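Local atomic coordinates of octaprenyl Pyrophosphate Synthase (Helicobacter pylori, PDB entry 3TC1), a protein that probably builds the C40 chain of octaprenyl pyrophosphate by adding isopentenyl units to an allylic diphosphate with the help of magnesium, as trans-prenyltransferases of its family do. Residues Q241-S246 against I256-E261; Y233-Q238 against I269-K274; E121-A126 against M174-N179; L60-I65 against S117-L122. All coordinates share one frame; numbering follows the deposited sequence.

Contact 1: residues Q241-S246 against I256-E261; sequences QGLLIS and IEWTKE
The apolar part of this contact is the indole of Trp258, which reaches from helix 253-265 to the flank of helix 238-246 and meets Leu243 and Leu244 there. With CG anti to the backbone N (chi1 -179°), the ring is carried away from its own helix, and its six-membered half arrives between the two leucines. Leu243 CD1 approaches the ring obliquely, 3.9 Å from Trp258 CZ2, and Leu243 CB sits equally near that same carbon. Leu244 touches farther round the six-membered ring, its CD1 4.1 Å from Trp258 CZ3. Both leucine side chains run roughly at right angles to the tryptophan.

Backbone packing adds to this, since Leu244 N is 4.0 Å from Trp258 CH2. Tyr247 meets the indole edge-to-face.

The polar groups bond elsewhere: Gln241 NE2 to Tyr233 O, and, within helix 253-265, Lys260 NZ in a weak bond and salt bridge to Glu257 OE2.

Buried Leu244 and Thr259 both touch Tyr229, which places helix 227-233 against the pair. With an indole set against two leucines, the contact is apolar helix-helix packing among the short helices of the all-helical polyprenyl synthetase fold.

Contact 2: residues Y233-Q238 against I269-K274; sequences YEKLNQ and IEETLK
The doubly bent side chain of Lys235 and the straight one of Glu271 bring their charged ends together. Lys235 starts with CG anti to its carbonyl carbon (chi1 -55°), then folds at chi2 and again at chi4, whereas Glu271 has CG anti to the backbone N and remains extended beyond it (chi2 175°). The two side chains approach from opposite directions and span backbones whose nearest CA atoms, those of Lys235 and Glu271, are 11.7 Å apart.

Lys235 NZ donates to Glu271 OE1 at 3.2 Å, a hydrogen bond that is also a salt bridge. The ammonium meets this oxygen from above the carboxylate plane, 39° out of it. Glu271 OE2 is farther from Lys235 NZ, at 3.7 Å, so the grip is one-sided. A water closes a small triangle: it donates to Glu271 OE1 at 2.7 Å and accepts a weak bond from Lys235 NZ at 2.9 Å.

Tyr266 touches the lysine side chain, and Leu231 of helix 227-233 packs against Glu271. Nearby Glu234 is itself paired with Lys152, which probably tempers any repulsion between the two glutamates.

The pair joins the loop after helix 227-233 to helix 268-286 through a single ion pair. The water bridges both charged groups and supplements the direct bond; as the pair lies at the surface, solvent probably weakens the attraction, and the link is likely a modest one.

Contact 3: residues E121-A126 against M174-N179; sequences ELIAQA and MAILLN
A Schellman motif ends helix 152-177 directly beside the residues that make this contact, so Ile176 and Leu177 pack against the start of helix 121-144 from the last turn of their own helix. Asn179, with positive phi (54°), is the C-prime residue; its N bonds to Ile176 O at 3.0 Å, while Lys180 N returns to Ala175 O. Both helices belong to the all-helical polyprenyl synthetase fold, and here the beginning of one lies against the end of the other.

Packing is wholly aliphatic. The side chains of Ile123 and Ile176 lie alongside one another, pointing opposite ways, and the CA atoms of these two residues, 7.2 Å apart, mark the closest backbone approach. On Ile176 the CG2 branch stands anti to the backbone N and touches Ile123 CG1 at 3.8 Å. The longer branch of Ile176 passes toward Leu122, where its CD1 comes within 4.4 Å of Leu122 CB.

Ile123 is buried, and Leu62 of helix 53-80, Leu116 of helix 92-116 and Ser173 also touch it. Glu121 and Gln125 pack against Lys118 of the second subunit.

Beyond Ile176, the branch of Ile123 that begins at CG1 extends to the next residue, placing CD1 3.9 Å from Leu177 CB and 4.0 Å from Leu177 N.

Contact 4: residues L60-I65 against S117-L122; sequences LNLCTI and SKMGEL
Met119 makes every touch from its side of the contact, laying its thioether chain against Asn61, Leu62 and Ile65 on one flank of helix 53-80. Its methyl group makes the shortest approaches: CE is 3.6 Å from Asn61 CB and 3.7 Å from Leu62 N, packing on the helix backbone itself. The sulfur rests near Leu62, with SD 4.2 Å from Leu62 CD1. Ile65 points its CD1 end at the methionine chain, 4.1 Å from Met119 CG. A bend at chi2 (-71°) turns the end of the methionine along the helix, allowing CG and CE to serve different residues.

Met119 belongs to the short connection between helices 92-116 and 121-144 of the all-helical polyprenyl synthetase fold. Gly120, the N-cap residue of the second helix, has a positive phi of 102°, in a region that glycine enters readily.

Farther out, Asn61 OD1 accepts a hydrogen bond from Lys12 of helix 3-18. Within helix 53-80, Leu60 O receives both Thr64 N and Thr64 OG1, from opposite faces of its carbonyl plane, the hydroxyl at 2.8 Å. Beyond the connection lies the second subunit, whose Ala124 packs against Ser117.

The four contacts form two pairs on opposite sides of the chain's centre. Contacts 3 and 4 have centres 8 Å apart, both use helix 121-144 and share Glu121 and Leu122; Met174 CE, 3.6 Å from Cys63 SG, ties them further. Both are partly buried, aliphatic or thioether packing, and both adjoin the second subunit. Contacts 1 and 2, with centres 12 Å apart, are touched by no other chain. Contact 1 is partly buried around an aromatic ring, whereas contact 2 is an ion pair with water at the surface, and contact 1 is nested within the loop that contact 2 closes. Packing of Leu244 CD2 on Leu236 CD1, at 3.8 Å, also joins the two.

Contact 1: residues Q241-S246 against I256-E261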
# COMPACT_ATOMS: atom_id res chain seq x y z
N GLN B 241 -7.52 26.47 28.89
CA GLN B 241 -7.94 25.26 28.20
C GLN B 241 -8.79 25.67 27.00
O GLN B 241 -8.67 25.12 25.91
CB GLN B 241 -8.74 24.33 29.13
CG GLN B 241 -7.90 23.67 30.21
CD GLN B 241 -8.67 22.63 31.00
OE1 GLN B 241 -9.77 22.89 31.47
NE2 GLN B 241 -8.10 21.43 31.14
N GLY B 242 -9.65 26.67 27.22
CA GLY B 242 -10.49 27.16 26.14
C GLY B 242 -9.64 27.71 25.01
O GLY B 242 -9.89 27.45 23.83
N LEU B 243 -8.61 28.47 25.36
CA LEU B 243 -7.72 29.05 24.36
C LEU B 243 -6.96 27.96 23.59
O LEU B 243 -6.89 28.01 22.36
CB LEU B 243 -6.71 30.00 25.01
CG LEU B 243 -7.23 31.33 25.58
CD1 LEU B 243 -6.06 32.14 26.14
CD2 LEU B 243 -7.94 32.11 24.48
N LEU B 244 -6.40 27.00 24.31
CA LEU B 244 -5.65 25.93 23.65
C LEU B 244 -6.54 25.22 22.64
O LEU B 244 -6.14 25.00 21.50
CB LEU B 244 -5.12 24.93 24.68
CG LEU B 244 -4.29 23.79 24.08
CD1 LEU B 244 -3.06 24.36 23.39
CD2 LEU B 244 -3.88 22.83 25.20
N ILE B 245 -7.76 24.88 23.06
CA ILE B 245 -8.69 24.21 22.16
C ILE B 245 -8.99 25.08 20.94
O ILE B 245 -9.05 24.59 19.81
CB ILE B 245 -10.01 23.84 22.88
CG1 ILE B 245 -9.73 22.76 23.93
CG2 ILE B 245 -11.04 23.34 21.86
CD1 ILE B 245 -10.95 22.34 24.73
N SER B 246 -9.17 26.38 21.16
CA SER B 246 -9.46 27.30 20.07
C SER B 246 -8.27 27.40 19.10
O SER B 246 -8.44 27.77 17.94
CB SER B 246 -9.76 28.69 20.61
OG SER B 246 -8.57 29.35 20.99
N ILE B 256 2.08 30.12 18.51
CA ILE B 256 3.31 29.43 18.87
C ILE B 256 3.93 30.07 20.12
O ILE B 256 4.27 29.37 21.08
CB ILE B 256 4.32 29.44 17.70
CG1 ILE B 256 3.84 28.48 16.60
CG2 ILE B 256 5.71 29.03 18.20
CD1 ILE B 256 4.66 28.53 15.33
N GLU B 257 4.06 31.39 20.12
CA GLU B 257 4.64 32.06 21.29
C GLU B 257 3.83 31.82 22.56
O GLU B 257 4.40 31.58 23.63
CB GLU B 257 4.78 33.57 21.03
CG GLU B 257 5.86 33.90 20.01
CD GLU B 257 7.18 33.19 20.30
OE1 GLU B 257 7.72 33.37 21.41
OE2 GLU B 257 7.69 32.45 19.42
N TRP B 258 2.50 31.88 22.45
CA TRP B 258 1.65 31.64 23.62
C TRP B 258 1.87 30.21 24.14
O TRP B 258 2.01 29.99 25.34
CB TRP B 258 0.18 31.83 23.24
CG TRP B 258 -0.79 31.63 24.39
CD1 TRP B 258 -1.19 32.57 25.30
CD2 TRP B 258 -1.47 30.42 24.74
NE1 TRP B 258 -2.09 32.02 26.19
CE2 TRP B 258 -2.27 30.70 25.87
CE3 TRP B 258 -1.47 29.12 24.20
CZ2 TRP B 258 -3.08 29.72 26.47
CZ3 TRP B 258 -2.28 28.16 24.80
CH2 TRP B 258 -3.06 28.46 25.93
N THR B 259 1.91 29.25 23.22
CA THR B 259 2.11 27.85 23.56
C THR B 259 3.46 27.61 24.24
O THR B 259 3.56 26.83 25.19
CB THR B 259 2.03 26.96 22.30
OG1 THR B 259 0.76 27.14 21.67
CG2 THR B 259 2.20 25.50 22.67
N LYS B 260 4.51 28.28 23.76
CA LYS B 260 5.82 28.10 24.37
C LYS B 260 5.84 28.62 25.81
O LYS B 260 6.50 28.04 26.68
CB LYS B 260 6.90 28.79 23.54
CG LYS B 260 7.17 28.09 22.22
CD LYS B 260 8.46 28.56 21.57
CE LYS B 260 8.37 30.00 21.11
NZ LYS B 260 9.58 30.40 20.33
N GLU B 261 5.14 29.72 26.05
CA GLU B 261 5.08 30.29 27.40
C GLU B 261 4.35 29.35 28.34
O GLU B 261 4.75 29.19 29.49
CB GLU B 261 4.37 31.64 27.39
CG GLU B 261 5.01 32.69 26.50
CD GLU B 261 4.36 34.04 26.65
OE1 GLU B 261 3.15 34.10 26.95
OE2 GLU B 261 5.05 35.06 26.46

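Contact 2: residues Y233-Q238 against I269-K274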
# COMPACT_ATOMS: atom_id res chain seq x y z
N TYR B 233 -2.53 20.51 28.82
CA TYR B 233 -3.98 20.59 29.00
C TYR B 233 -4.43 20.18 30.40
O TYR B 233 -5.37 20.76 30.96
CB TYR B 233 -4.69 19.69 27.97
CG TYR B 233 -6.19 19.76 28.06
CD1 TYR B 233 -6.89 20.86 27.55
CD2 TYR B 233 -6.92 18.76 28.70
CE1 TYR B 233 -8.27 20.96 27.67
CE2 TYR B 233 -8.30 18.85 28.82
CZ TYR B 233 -8.97 19.94 28.31
OH TYR B 233 -10.33 20.03 28.41
N GLU B 234 -3.79 19.16 30.96
CA GLU B 234 -4.10 18.67 32.29
C GLU B 234 -3.75 19.65 33.42
O GLU B 234 -4.24 19.51 34.54
CB GLU B 234 -3.37 17.34 32.54
CG GLU B 234 -3.99 16.15 31.82
CD GLU B 234 -3.02 15.00 31.63
OE1 GLU B 234 -2.18 14.77 32.52
OE2 GLU B 234 -3.10 14.32 30.58
N LYS B 235 -2.92 20.65 33.12
CA LYS B 235 -2.50 21.64 34.11
C LYS B 235 -3.13 23.02 33.92
O LYS B 235 -3.15 23.83 34.85
CB LYS B 235 -0.98 21.82 34.08
CG LYS B 235 -0.15 20.57 34.25
CD LYS B 235 0.05 20.22 35.72
CE LYS B 235 0.99 19.04 35.86
NZ LYS B 235 2.31 19.30 35.23
N LEU B 236 -3.63 23.30 32.72
CA LEU B 236 -4.22 24.60 32.41
C LEU B 236 -5.51 24.90 33.15
O LEU B 236 -6.30 24.00 33.45
CB LEU B 236 -4.50 24.71 30.91
CG LEU B 236 -3.32 24.68 29.94
CD1 LEU B 236 -3.85 24.71 28.50
CD2 LEU B 236 -2.40 25.86 30.21
N ASN B 237 -5.74 26.18 33.44
CA ASN B 237 -6.98 26.55 34.09
C ASN B 237 -8.03 26.54 32.98
O ASN B 237 -7.70 26.44 31.80
CB ASN B 237 -6.91 27.94 34.75
CG ASN B 237 -6.46 29.04 33.80
OD1 ASN B 237 -6.80 29.04 32.61
ND2 ASN B 237 -5.71 30.01 34.33
N GLN B 238 -9.28 26.62 33.37
CA GLN B 238 -10.41 26.61 32.45
C GLN B 238 -10.26 27.62 31.31
O GLN B 238 -10.56 27.32 30.15
CB GLN B 238 -11.67 26.89 33.27
CG GLN B 238 -12.98 26.72 32.58
CD GLN B 238 -14.11 26.94 33.55
OE1 GLN B 238 -14.28 26.18 34.50
NE2 GLN B 238 -14.88 28.01 33.34
N ILE B 269 8.13 20.75 29.21
CA ILE B 269 9.27 20.21 28.49
C ILE B 269 9.98 19.14 29.31
O ILE B 269 10.25 18.04 28.82
CB ILE B 269 10.29 21.31 28.11
CG1 ILE B 269 9.59 22.43 27.33
CG2 ILE B 269 11.42 20.71 27.28
CD1 ILE B 269 8.89 22.00 26.07
N GLU B 270 10.28 19.44 30.57
CA GLU B 270 10.95 18.47 31.42
C GLU B 270 10.03 17.28 31.71
O GLU B 270 10.49 16.14 31.77
CB GLU B 270 11.41 19.10 32.74
CG GLU B 270 11.91 18.10 33.78
CD GLU B 270 13.28 17.50 33.45
OE1 GLU B 270 13.47 17.02 32.31
OE2 GLU B 270 14.15 17.50 34.35
N GLU B 271 8.74 17.54 31.88
CA GLU B 271 7.80 16.47 32.16
C GLU B 271 7.72 15.50 30.98
O GLU B 271 7.66 14.28 31.17
CB GLU B 271 6.40 17.04 32.48
CG GLU B 271 5.36 15.98 32.85
CD GLU B 271 4.03 16.57 33.28
OE1 GLU B 271 3.68 17.68 32.83
OE2 GLU B 271 3.31 15.91 34.06
N THR B 272 7.74 16.04 29.77
CA THR B 272 7.69 15.22 28.56
C THR B 272 8.97 14.41 28.44
O THR B 272 8.95 13.20 28.16
CB THR B 272 7.53 16.10 27.30
OG1 THR B 272 6.30 16.83 27.37
CG2 THR B 272 7.52 15.25 26.03
N LEU B 273 10.10 15.07 28.66
CA LEU B 273 11.40 14.43 28.57
C LEU B 273 11.51 13.25 29.53
O LEU B 273 12.02 12.19 29.16
CB LEU B 273 12.50 15.46 28.85
CG LEU B 273 13.95 14.98 28.78
CD1 LEU B 273 14.21 14.30 27.44
CD2 LEU B 273 14.88 16.17 28.98
N LYS B 274 11.04 13.43 30.76
CA LYS B 274 11.09 12.37 31.76
C LYS B 274 10.25 11.15 31.35
O LYS B 274 10.60 10.01 31.65
CB LYS B 274 10.63 12.88 33.12
CG LYS B 274 11.58 13.87 33.77
CD LYS B 274 11.11 14.25 35.16
CE LYS B 274 12.06 15.24 35.82
NZ LYS B 274 13.42 14.66 36.02
O HOH W 1 1.01 17.58 33.22

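Contact 3: residues E121-A126 against M174-N179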
# COMPACT_ATOMS: atom_id res chain seq x y z
N GLU B 121 8.26 -17.79 7.46
CA GLU B 121 7.00 -17.38 8.06
C GLU B 121 7.06 -16.53 9.33
O GLU B 121 6.28 -15.59 9.48
CB GLU B 121 6.14 -18.61 8.33
CG GLU B 121 4.77 -18.29 8.88
CD GLU B 121 3.94 -19.53 9.11
OE1 GLU B 121 4.39 -20.42 9.86
OE2 GLU B 121 2.84 -19.62 8.54
N LEU B 122 7.97 -16.86 10.24
CA LEU B 122 8.08 -16.10 11.49
C LEU B 122 8.39 -14.64 11.25
O LEU B 122 7.74 -13.76 11.81
CB LEU B 122 9.17 -16.69 12.39
CG LEU B 122 8.76 -17.84 13.32
CD1 LEU B 122 9.96 -18.24 14.18
CD2 LEU B 122 7.59 -17.40 14.19
N ILE B 123 9.39 -14.38 10.42
CA ILE B 123 9.77 -13.01 10.11
C ILE B 123 8.72 -12.36 9.22
O ILE B 123 8.33 -11.21 9.45
CB ILE B 123 11.16 -12.99 9.42
CG1 ILE B 123 12.24 -13.37 10.44
CG2 ILE B 123 11.44 -11.62 8.82
CD1 ILE B 123 13.61 -13.65 9.83
N ALA B 124 8.24 -13.09 8.22
CA ALA B 124 7.22 -12.56 7.31
C ALA B 124 5.98 -12.11 8.07
O ALA B 124 5.39 -11.07 7.75
CB ALA B 124 6.84 -13.60 6.26
N GLN B 125 5.57 -12.88 9.07
CA GLN B 125 4.39 -12.53 9.85
C GLN B 125 4.64 -11.36 10.79
O GLN B 125 3.77 -10.51 10.97
CB GLN B 125 3.89 -13.73 10.65
CG GLN B 125 3.30 -14.83 9.77
CD GLN B 125 2.52 -15.85 10.57
OE1 GLN B 125 2.04 -16.84 10.02
NE2 GLN B 125 2.39 -15.62 11.87
N ALA B 126 5.82 -11.31 11.40
CA ALA B 126 6.13 -10.22 12.32
C ALA B 126 6.11 -8.88 11.58
O ALA B 126 5.49 -7.92 12.04
CB ALA B 126 7.50 -10.44 12.96
N MET B 174 15.27 -9.34 13.13
CA MET B 174 16.70 -9.52 12.94
C MET B 174 17.23 -10.54 13.95
O MET B 174 18.10 -11.36 13.63
CB MET B 174 17.45 -8.19 13.09
CG MET B 174 18.95 -8.29 12.82
SD MET B 174 19.37 -8.84 11.14
CE MET B 174 19.29 -7.31 10.28
N ALA B 175 16.70 -10.48 15.17
CA ALA B 175 17.11 -11.40 16.21
C ALA B 175 16.78 -12.83 15.77
O ALA B 175 17.58 -13.75 15.96
CB ALA B 175 16.40 -11.06 17.52
N ILE B 176 15.59 -13.00 15.20
CA ILE B 176 15.14 -14.31 14.72
C ILE B 176 16.11 -14.80 13.64
O ILE B 176 16.60 -15.93 13.70
CB ILE B 176 13.72 -14.22 14.11
CG1 ILE B 176 12.69 -13.93 15.21
CG2 ILE B 176 13.38 -15.52 13.38
CD1 ILE B 176 11.28 -13.66 14.69
N LEU B 177 16.38 -13.94 12.66
CA LEU B 177 17.28 -14.26 11.56
C LEU B 177 18.67 -14.65 12.06
O LEU B 177 19.26 -15.61 11.55
CB LEU B 177 17.41 -13.06 10.61
CG LEU B 177 18.30 -13.26 9.38
CD1 LEU B 177 17.63 -14.25 8.44
CD2 LEU B 177 18.52 -11.92 8.68
N LEU B 178 19.17 -13.92 13.04
CA LEU B 178 20.50 -14.18 13.59
C LEU B 178 20.50 -15.15 14.77
O LEU B 178 21.50 -15.29 15.47
CB LEU B 178 21.14 -12.86 14.02
CG LEU B 178 21.22 -11.82 12.89
CD1 LEU B 178 21.93 -10.58 13.39
CD2 LEU B 178 21.96 -12.41 11.69
N ASN B 179 19.36 -15.80 14.98
CA ASN B 179 19.22 -16.76 16.06
C ASN B 179 19.59 -16.20 17.45
O ASN B 179 20.34 -16.81 18.19
CB ASN B 179 20.04 -18.02 15.76
CG ASN B 179 19.66 -19.19 16.64
OD1 ASN B 179 18.48 -19.51 16.79
ND2 ASN B 179 20.66 -19.84 17.23

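Contact 4: residues L60-I65 against S117-L122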
# COMPACT_ATOMS: atom_id res chain seq x y z
N LEU B 60 21.18 -7.99 5.36
CA LEU B 60 21.11 -6.75 4.60
C LEU B 60 19.79 -6.72 3.84
O LEU B 60 19.17 -5.66 3.68
CB LEU B 60 22.30 -6.65 3.65
CG LEU B 60 23.65 -6.60 4.37
CD1 LEU B 60 24.78 -6.58 3.36
CD2 LEU B 60 23.71 -5.39 5.28
N ASN B 61 19.34 -7.88 3.37
CA ASN B 61 18.07 -7.96 2.65
C ASN B 61 16.93 -7.59 3.59
O ASN B 61 15.99 -6.91 3.19
CB ASN B 61 17.82 -9.37 2.09
CG ASN B 61 18.63 -9.66 0.85
OD1 ASN B 61 19.21 -8.76 0.26
ND2 ASN B 61 18.65 -10.93 0.44
N LEU B 62 17.02 -8.06 4.83
CA LEU B 62 15.99 -7.76 5.82
C LEU B 62 15.93 -6.26 6.09
O LEU B 62 14.84 -5.69 6.22
CB LEU B 62 16.26 -8.51 7.12
CG LEU B 62 15.19 -8.35 8.21
CD1 LEU B 62 13.86 -8.86 7.68
CD2 LEU B 62 15.58 -9.13 9.46
N CYS B 63 17.10 -5.63 6.20
CA CYS B 63 17.17 -4.20 6.45
C CYS B 63 16.58 -3.45 5.25
O CYS B 63 15.93 -2.42 5.41
CB CYS B 63 18.62 -3.76 6.65
SG CYS B 63 19.37 -4.31 8.21
N THR B 64 16.82 -3.97 4.06
CA THR B 64 16.31 -3.35 2.85
C THR B 64 14.78 -3.38 2.86
O THR B 64 14.13 -2.38 2.55
CB THR B 64 16.85 -4.06 1.60
OG1 THR B 64 18.28 -4.02 1.61
CG2 THR B 64 16.35 -3.38 0.33
N ILE B 65 14.22 -4.52 3.24
CA ILE B 65 12.77 -4.70 3.34
C ILE B 65 12.20 -3.69 4.33
O ILE B 65 11.20 -3.02 4.06
CB ILE B 65 12.43 -6.14 3.81
CG1 ILE B 65 12.73 -7.14 2.69
CG2 ILE B 65 10.96 -6.22 4.25
CD1 ILE B 65 12.67 -8.59 3.15
N SER B 117 8.88 -12.77 1.65
CA SER B 117 8.45 -14.17 1.62
C SER B 117 9.61 -15.16 1.63
O SER B 117 9.42 -16.36 1.86
CB SER B 117 7.59 -14.41 0.38
OG SER B 117 8.34 -14.21 -0.79
N LYS B 118 10.82 -14.68 1.38
CA LYS B 118 12.00 -15.54 1.36
C LYS B 118 12.66 -15.60 2.73
O LYS B 118 13.64 -16.32 2.93
CB LYS B 118 13.00 -15.02 0.33
CG LYS B 118 12.42 -14.83 -1.07
CD LYS B 118 13.40 -14.11 -1.98
CE LYS B 118 12.81 -13.90 -3.37
NZ LYS B 118 13.70 -13.07 -4.23
N MET B 119 12.11 -14.83 3.67
CA MET B 119 12.65 -14.76 5.03
C MET B 119 12.08 -15.83 5.96
O MET B 119 12.61 -16.04 7.05
CB MET B 119 12.37 -13.38 5.63
CG MET B 119 13.15 -12.23 5.01
SD MET B 119 14.90 -12.29 5.43
CE MET B 119 15.60 -11.41 4.05
N GLY B 120 11.01 -16.50 5.54
CA GLY B 120 10.42 -17.49 6.41
C GLY B 120 9.17 -16.92 7.06
O GLY B 120 9.05 -15.70 7.21
N GLU B 121 8.26 -17.79 7.46
CA GLU B 121 7.00 -17.38 8.06
C GLU B 121 7.06 -16.53 9.33
O GLU B 121 6.28 -15.59 9.48
CB GLU B 121 6.14 -18.61 8.33
CG GLU B 121 4.77 -18.29 8.88
CD GLU B 121 3.94 -19.53 9.11
OE1 GLU B 121 4.39 -20.42 9.86
OE2 GLU B 121 2.84 -19.62 8.54
N LEU B 122 7.97 -16.86 10.24
CA LEU B 122 8.08 -16.10 11.49
C LEU B 122 8.39 -14.64 11.25
O LEU B 122 7.74 -13.76 11.81
CB LEU B 122 9.17 -16.69 12.39
CG LEU B 122 8.76 -17.84 13.32
CD1 LEU B 122 9.96 -18.24 14.18
CD2 LEU B 122 7.59 -17.40 14.19